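Local coordinates for hypothetical protein ebhA (Staphylococcus aureus, PDB 2DGJ) that probably helps the bacterium adhere to extracellular matrix as a cell wall-associated protein, with this fragment forming part of a long rod of three-helix bundles, at residues A[86-91]-A[120-125]; A[127-132]-A[167-172]. All coordinates share one frame; numbering follows the deposited sequence.

Contact 1: A[86-91]-A[120-125]; sequences QNLGTL and TNANTL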
ATOM      1  N   GLN A  86     -10.000  -0.755 -14.556  1.00 12.23           N
ATOM      2  CA  GLN A  86      -9.679  -1.995 -15.248  1.00 12.62           C
ATOM      3  C   GLN A  86      -9.849  -3.162 -14.287  1.00 12.92           C
ATOM      4  O   GLN A  86     -10.446  -4.179 -14.637  1.00 13.05           O
ATOM      5  CB  GLN A  86      -8.241  -1.953 -15.777  1.00 12.60           C
ATOM      6  CG  GLN A  86      -7.774  -3.244 -16.430  1.00 12.57           C
ATOM      7  CD  GLN A  86      -8.714  -3.726 -17.520  1.00 12.80           C
ATOM      8  OE1 GLN A  86      -9.150  -2.950 -18.374  1.00 12.76           O
ATOM      9  NE2 GLN A  86      -9.022  -5.018 -17.503  1.00 12.88           N
ATOM     10  N   ASN A  87      -9.324  -3.003 -13.074  1.00 13.17           N
ATOM     11  CA  ASN A  87      -9.419  -4.038 -12.052  1.00 13.41           C
ATOM     12  C   ASN A  87     -10.866  -4.246 -11.612  1.00 13.60           C
ATOM     13  O   ASN A  87     -11.317  -5.374 -11.449  1.00 13.60           O
ATOM     14  CB  ASN A  87      -8.583  -3.654 -10.831  1.00 13.43           C
ATOM     15  CG  ASN A  87      -8.603  -4.724  -9.756  1.00 13.53           C
ATOM     16  OD1 ASN A  87      -7.882  -5.717  -9.837  1.00 13.86           O
ATOM     17  ND2 ASN A  87      -9.446  -4.537  -8.747  1.00 13.37           N
ATOM     18  N   LEU A  88     -11.589  -3.152 -11.411  1.00 13.81           N
ATOM     19  CA  LEU A  88     -12.985  -3.219 -10.985  1.00 14.07           C
ATOM     20  C   LEU A  88     -13.835  -4.090 -11.906  1.00 14.33           C
ATOM     21  O   LEU A  88     -14.721  -4.821 -11.452  1.00 14.32           O
ATOM     22  CB  LEU A  88     -13.573  -1.806 -10.930  1.00 13.95           C
ATOM     23  CG  LEU A  88     -15.046  -1.684 -10.530  1.00 13.95           C
ATOM     24  CD1 LEU A  88     -15.234  -2.212  -9.125  1.00 14.01           C
ATOM     25  CD2 LEU A  88     -15.481  -0.232 -10.609  1.00 13.91           C
ATOM     26  N   GLY A  89     -13.559  -4.013 -13.204  1.00 14.61           N
ATOM     27  CA  GLY A  89     -14.320  -4.787 -14.167  1.00 15.04           C
ATOM     28  C   GLY A  89     -14.075  -6.283 -14.140  1.00 15.44           C
ATOM     29  O   GLY A  89     -14.778  -7.029 -14.816  1.00 15.51           O
ATOM     30  N   THR A  90     -13.090  -6.726 -13.366  1.00 15.84           N
ATOM     31  CA  THR A  90     -12.778  -8.153 -13.274  1.00 16.25           C
ATOM     32  C   THR A  90     -13.424  -8.803 -12.055  1.00 16.44           C
ATOM     33  O   THR A  90     -13.315 -10.014 -11.854  1.00 16.57           O
ATOM     34  CB  THR A  90     -11.257  -8.393 -13.218  1.00 16.36           C
ATOM     35  OG1 THR A  90     -10.723  -7.826 -12.015  1.00 16.50           O
ATOM     36  CG2 THR A  90     -10.581  -7.749 -14.415  1.00 16.32           C
ATOM     37  N   LEU A  91     -14.093  -7.993 -11.242  1.00 16.67           N
ATOM     38  CA  LEU A  91     -14.777  -8.481 -10.048  1.00 16.96           C
ATOM     39  C   LEU A  91     -16.161  -9.003 -10.454  1.00 17.25           C
ATOM     40  O   LEU A  91     -17.096  -8.225 -10.643  1.00 17.41           O
ATOM     41  CB  LEU A  91     -14.903  -7.347  -9.024  1.00 16.88           C
ATOM     42  CG  LEU A  91     -13.656  -6.967  -8.211  1.00 16.91           C
ATOM     43  CD1 LEU A  91     -12.371  -7.262  -8.978  1.00 16.89           C
ATOM     44  CD2 LEU A  91     -13.743  -5.497  -7.846  1.00 16.86           C
ATOM     45  N   THR A 120      -8.345  -1.460  -3.395  1.00 17.22           N
ATOM     46  CA  THR A 120      -8.146  -2.469  -2.365  1.00 16.99           C
ATOM     47  C   THR A 120      -9.465  -2.902  -1.736  1.00 16.79           C
ATOM     48  O   THR A 120      -9.705  -4.095  -1.550  1.00 16.95           O
ATOM     49  CB  THR A 120      -7.204  -1.956  -1.252  1.00 16.96           C
ATOM     50  OG1 THR A 120      -5.876  -1.811  -1.774  1.00 16.87           O
ATOM     51  CG2 THR A 120      -7.190  -2.927  -0.082  1.00 16.99           C
ATOM     52  N   ASN A 121     -10.320  -1.939  -1.409  1.00 16.51           N
ATOM     53  CA  ASN A 121     -11.614  -2.246  -0.812  1.00 16.34           C
ATOM     54  C   ASN A 121     -12.499  -3.013  -1.793  1.00 16.23           C
ATOM     55  O   ASN A 121     -13.276  -3.876  -1.391  1.00 16.14           O
ATOM     56  CB  ASN A 121     -12.334  -0.966  -0.376  1.00 16.25           C
ATOM     57  CG  ASN A 121     -11.593  -0.225   0.707  1.00 16.29           C
ATOM     58  OD1 ASN A 121     -10.675  -0.767   1.329  1.00 16.20           O
ATOM     59  ND2 ASN A 121     -11.992   1.022   0.951  1.00 16.16           N
ATOM     60  N   ALA A 122     -12.378  -2.690  -3.079  1.00 16.17           N
ATOM     61  CA  ALA A 122     -13.167  -3.348  -4.116  1.00 16.01           C
ATOM     62  C   ALA A 122     -12.850  -4.842  -4.193  1.00 15.99           C
ATOM     63  O   ALA A 122     -13.751  -5.673  -4.340  1.00 16.00           O
ATOM     64  CB  ALA A 122     -12.901  -2.690  -5.461  1.00 15.77           C
ATOM     65  N   ASN A 123     -11.566  -5.183  -4.101  1.00 15.95           N
ATOM     66  CA  ASN A 123     -11.152  -6.580  -4.153  1.00 15.94           C
ATOM     67  C   ASN A 123     -11.582  -7.316  -2.892  1.00 15.86           C
ATOM     68  O   ASN A 123     -11.994  -8.467  -2.950  1.00 15.87           O
ATOM     69  CB  ASN A 123      -9.634  -6.697  -4.313  1.00 16.13           C
ATOM     70  CG  ASN A 123      -9.152  -6.224  -5.665  1.00 16.18           C
ATOM     71  OD1 ASN A 123      -8.993  -5.030  -5.897  1.00 16.54           O
ATOM     72  ND2 ASN A 123      -8.925  -7.166  -6.572  1.00 16.28           N
ATOM     73  N   THR A 124     -11.469  -6.644  -1.752  1.00 15.85           N
ATOM     74  CA  THR A 124     -11.867  -7.240  -0.480  1.00 15.80           C
ATOM     75  C   THR A 124     -13.373  -7.535  -0.480  1.00 15.72           C
ATOM     76  O   THR A 124     -13.803  -8.640  -0.131  1.00 15.69           O
ATOM     77  CB  THR A 124     -11.549  -6.292   0.691  1.00 15.73           C
ATOM     78  OG1 THR A 124     -10.135  -6.077   0.770  1.00 15.68           O
ATOM     79  CG2 THR A 124     -12.041  -6.878   1.999  1.00 15.77           C
ATOM     80  N   LEU A 125     -14.168  -6.543  -0.874  1.00 15.54           N
ATOM     81  CA  LEU A 125     -15.621  -6.688  -0.918  1.00 15.52           C
ATOM     82  C   LEU A 125     -15.998  -7.831  -1.854  1.00 15.60           C
ATOM     83  O   LEU A 125     -16.818  -8.678  -1.514  1.00 15.55           O
ATOM     84  CB  LEU A 125     -16.273  -5.393  -1.404  1.00 15.37           C
ATOM     85  CG  LEU A 125     -17.802  -5.388  -1.392  1.00 15.45           C
ATOM     86  CD1 LEU A 125     -18.307  -5.419   0.047  1.00 15.30           C
ATOM     87  CD2 LEU A 125     -18.311  -4.151  -2.117  1.00 15.34           C
TER
HETATM   88  O   HOH W   1      -7.765  -8.314  -8.564  1.00 22.78           O

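Contact 2: A[127-132]-A[167-172]; sequences GAMNSL and EGILNK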
ATOM      1  N   GLY A 127     -14.172 -10.286  -2.677  1.00 16.33           N
ATOM      2  CA  GLY A 127     -13.734 -11.526  -2.065  1.00 16.67           C
ATOM      3  C   GLY A 127     -14.767 -12.033  -1.077  1.00 16.94           C
ATOM      4  O   GLY A 127     -15.049 -13.226  -1.014  1.00 16.75           O
ATOM      5  N   ALA A 128     -15.337 -11.115  -0.304  1.00 17.33           N
ATOM      6  CA  ALA A 128     -16.348 -11.465   0.687  1.00 17.82           C
ATOM      7  C   ALA A 128     -17.627 -11.938   0.003  1.00 18.27           C
ATOM      8  O   ALA A 128     -18.244 -12.916   0.432  1.00 18.38           O
ATOM      9  CB  ALA A 128     -16.634 -10.263   1.572  1.00 17.56           C
HETATM   10  N   MSE A 129     -18.026 -11.241  -1.056  1.00 18.89           N
HETATM   11  CA  MSE A 129     -19.217 -11.612  -1.809  1.00 19.50           C
HETATM   12  C   MSE A 129     -19.015 -13.021  -2.352  1.00 19.33           C
HETATM   13  O   MSE A 129     -19.930 -13.841  -2.334  1.00 19.34           O
HETATM   14  CB  MSE A 129     -19.443 -10.646  -2.973  1.00 20.66           C
HETATM   15  CG  MSE A 129     -19.944  -9.271  -2.567  1.00 22.31           C
HETATM   16 SE   MSE A 129     -21.748  -9.326  -1.873  1.00 25.26          SE
HETATM   17  CE  MSE A 129     -22.714  -9.321  -3.548  1.00 24.08           C
ATOM     18  N   ASN A 130     -17.804 -13.294  -2.823  1.00 19.07           N
ATOM     19  CA  ASN A 130     -17.468 -14.603  -3.365  1.00 18.89           C
ATOM     20  C   ASN A 130     -17.656 -15.665  -2.288  1.00 18.74           C
ATOM     21  O   ASN A 130     -18.155 -16.759  -2.556  1.00 18.78           O
ATOM     22  CB  ASN A 130     -16.017 -14.606  -3.848  1.00 18.99           C
ATOM     23  CG  ASN A 130     -15.632 -15.900  -4.541  1.00 19.00           C
ATOM     24  OD1 ASN A 130     -14.661 -16.551  -4.168  1.00 19.27           O
ATOM     25  ND2 ASN A 130     -16.393 -16.276  -5.562  1.00 18.87           N
ATOM     26  N   SER A 131     -17.252 -15.333  -1.069  1.00 18.58           N
ATOM     27  CA  SER A 131     -17.371 -16.257   0.049  1.00 18.50           C
ATOM     28  C   SER A 131     -18.836 -16.503   0.394  1.00 18.34           C
ATOM     29  O   SER A 131     -19.250 -17.642   0.623  1.00 18.32           O
ATOM     30  CB  SER A 131     -16.638 -15.705   1.271  1.00 18.62           C
ATOM     31  OG  SER A 131     -15.239 -15.616   1.044  1.00 18.75           O
ATOM     32  N   LEU A 132     -19.621 -15.431   0.422  1.00 18.13           N
ATOM     33  CA  LEU A 132     -21.038 -15.544   0.739  1.00 17.91           C
ATOM     34  C   LEU A 132     -21.743 -16.374  -0.322  1.00 17.84           C
ATOM     35  O   LEU A 132     -22.656 -17.136  -0.015  1.00 17.81           O
ATOM     36  CB  LEU A 132     -21.685 -14.161   0.820  1.00 17.77           C
ATOM     37  CG  LEU A 132     -23.181 -14.123   1.147  1.00 17.76           C
ATOM     38  CD1 LEU A 132     -23.453 -14.894   2.424  1.00 17.49           C
ATOM     39  CD2 LEU A 132     -23.636 -12.680   1.297  1.00 17.68           C
ATOM     40  N   GLU A 167     -29.096 -14.331  -0.450  1.00 16.85           N
ATOM     41  CA  GLU A 167     -29.518 -14.217  -1.843  1.00 17.08           C
ATOM     42  C   GLU A 167     -29.885 -12.782  -2.201  1.00 17.06           C
ATOM     43  O   GLU A 167     -29.634 -12.336  -3.325  1.00 16.93           O
ATOM     44  CB  GLU A 167     -30.710 -15.141  -2.113  1.00 17.42           C
ATOM     45  CG  GLU A 167     -30.431 -16.605  -1.835  1.00 17.87           C
ATOM     46  CD  GLU A 167     -31.638 -17.485  -2.093  1.00 18.29           C
ATOM     47  OE1 GLU A 167     -32.695 -17.260  -1.465  1.00 18.56           O
ATOM     48  OE2 GLU A 167     -31.522 -18.407  -2.929  1.00 18.40           O
ATOM     49  N   GLY A 168     -30.485 -12.069  -1.251  1.00 17.02           N
ATOM     50  CA  GLY A 168     -30.859 -10.685  -1.496  1.00 17.06           C
ATOM     51  C   GLY A 168     -29.626  -9.820  -1.673  1.00 17.23           C
ATOM     52  O   GLY A 168     -29.591  -8.936  -2.534  1.00 17.13           O
ATOM     53  N   ILE A 169     -28.608 -10.075  -0.859  1.00 17.38           N
ATOM     54  CA  ILE A 169     -27.351  -9.335  -0.929  1.00 17.56           C
ATOM     55  C   ILE A 169     -26.595  -9.692  -2.214  1.00 17.84           C
ATOM     56  O   ILE A 169     -25.931  -8.854  -2.821  1.00 17.88           O
ATOM     57  CB  ILE A 169     -26.460  -9.677   0.290  1.00 17.51           C
ATOM     58  CG1 ILE A 169     -27.061  -9.075   1.559  1.00 17.47           C
ATOM     59  CG2 ILE A 169     -25.032  -9.189   0.063  1.00 17.53           C
ATOM     60  CD1 ILE A 169     -26.332  -9.468   2.831  1.00 17.39           C
ATOM     61  N   LEU A 170     -26.712 -10.953  -2.619  1.00 18.10           N
ATOM     62  CA  LEU A 170     -26.027 -11.465  -3.801  1.00 18.37           C
ATOM     63  C   LEU A 170     -26.583 -11.028  -5.155  1.00 18.58           C
ATOM     64  O   LEU A 170     -25.819 -10.800  -6.093  1.00 18.64           O
ATOM     65  CB  LEU A 170     -25.990 -12.996  -3.728  1.00 18.38           C
ATOM     66  CG  LEU A 170     -24.683 -13.688  -3.329  1.00 18.50           C
ATOM     67  CD1 LEU A 170     -23.802 -12.764  -2.511  1.00 18.63           C
ATOM     68  CD2 LEU A 170     -25.016 -14.954  -2.555  1.00 18.29           C
ATOM     69  N   ASN A 171     -27.905 -10.926  -5.266  1.00 18.78           N
ATOM     70  CA  ASN A 171     -28.523 -10.536  -6.533  1.00 18.94           C
ATOM     71  C   ASN A 171     -27.844  -9.286  -7.102  1.00 19.11           C
ATOM     72  O   ASN A 171     -27.956  -8.189  -6.548  1.00 18.98           O
ATOM     73  CB  ASN A 171     -30.022 -10.281  -6.341  1.00 18.87           C
ATOM     74  CG  ASN A 171     -30.764 -10.183  -7.663  1.00 18.82           C
ATOM     75  OD1 ASN A 171     -30.488  -9.305  -8.478  1.00 18.93           O
ATOM     76  ND2 ASN A 171     -31.702 -11.098  -7.888  1.00 18.60           N
ATOM     77  N   LYS A 172     -27.141  -9.461  -8.215  1.00 19.30           N
ATOM     78  CA  LYS A 172     -26.421  -8.364  -8.848  1.00 19.55           C
ATOM     79  C   LYS A 172     -27.336  -7.266  -9.383  1.00 19.71           C
ATOM     80  O   LYS A 172     -26.972  -6.087  -9.374  1.00 19.74           O
ATOM     81  CB  LYS A 172     -25.547  -8.905  -9.984  1.00 19.53           C
ATOM     82  CG  LYS A 172     -24.484  -9.899  -9.551  1.00 19.54           C
ATOM     83  CD  LYS A 172     -23.630 -10.328 -10.730  1.00 19.67           C
ATOM     84  CE  LYS A 172     -22.590 -11.345 -10.314  1.00 19.93           C
ATOM     85  NZ  LYS A 172     -21.758 -11.790 -11.465  1.00 20.20           N
TER

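Contact 1: A[86-91]-A[120-125]
Asn87 and Asn123 meet where the end of helix 73-88 and the turn after it pack on helix 112-135, in a three-helix bundle of the GA module type. The polar part of the contact is a meeting of two carboxamides. They approach from opposite directions with their planes 37° apart, and Asn87 ND2 gives a weak, bent hydrogen bond to Asn123 OD1 (2.9 Å, 129° at the hydrogen). A water spans the other two amide atoms, donating to Asn87 OD1 at 2.9 Å and weakly accepting from Asn123 ND2, so the two amides and the water form a closed ring. Asn87 reaches this position because its CG is anti to the backbone N (chi1 -178°), carrying the amide toward helix 112-135.

The apolar part lies deeper. Leu91 lays CD2 on the methyl of Ala122, 3.8 Å from its CB, while Leu88 CD1 approaches the same methyl more loosely. Leu102 of helix 96-108 touches both Leu88 and Ala122, bringing the third helix to this patch.

Hydrogen bonds within segment 86-91 hold the chain reversal. A type I turn runs from Leu88 to Leu91, closed by Leu91 N to Leu88 O at 3.2 Å. Just before it, Asn87 O accepts both Thr90 N (2.9 Å) and, on a lone pair in the carbonyl plane, Thr90 OG1 at 2.6 Å.

Contact 2: A[127-132]-A[167-172]
On the helix that brings Met129 and Leu132 to Ile169 and Leu170, the carbonyl oxygen of Gly127 is gripped twice. Ser131 N reaches Gly127 O at 3.0 Å as the regular helical bond, and Ser131 OG adds a second at 3.2 Å from the opposite face of the carbonyl plane, its donor tilted 30° from that plane. The serine hydroxyl is thus turned back onto its own helix, and no hydrogen bond crosses to segment 167-172.

What joins the two helices is apolar packing, in which four side chains pack together. Met129, a selenomethionine here, bends at both chi2 and chi3, and this folding brings its far end over Ile169 and Leu170. Its SE rests 3.8 Å from Ile169 CG2, and its terminal CE lies against the backbone, 3.3 Å from Ile169 O. The same methyl meets Leu170 CD1 at 3.8 Å, the two side chains running antiparallel alongside one another. Leu132, with CG anti to its own N (chi1 180°), points its branch at helix 153-170; its CD2 touches Leu170 CD1 at 3.8 Å and lies 4.0 Å from Ile169 CG2, the leucine and isoleucine side chains crossing at about a right angle. Leu170 CD1 thus touches both the selenomethionine methyl and Leu132 CD2, and Ile169 CG2 touches both SE and Leu132 CD2.

Helix 153-170 ends here, with Asn171 leaving helical geometry. Within the FIVAR region, helix 180-194 closes the group as a third helix: Val183 packs on Ala128, Ala186 on Ile169 and Leu187 on Ser131, while the loop residues His93 and Thr95 lie against Met129.

Overall arrangement
Contact 1 and contact 2 come one after the other along the chain: contact 1 is complete, at residue 125, before contact 2 begins at residue 127, and their centres are about 14 Å apart. Both use helix 112-135: residues 120-125 meet the end of helix 73-88, and residues 127-132 meet the end of helix 153-170. Contact 1 falls in the GA module range and contact 2 in the FIVAR range, so one continuous helix takes part in the packing of both regions. Such sharing is consistent with a rod in which neighbouring bundles are joined through a shared helix. Both contacts lie near the middle of the chain and touch the second subunit.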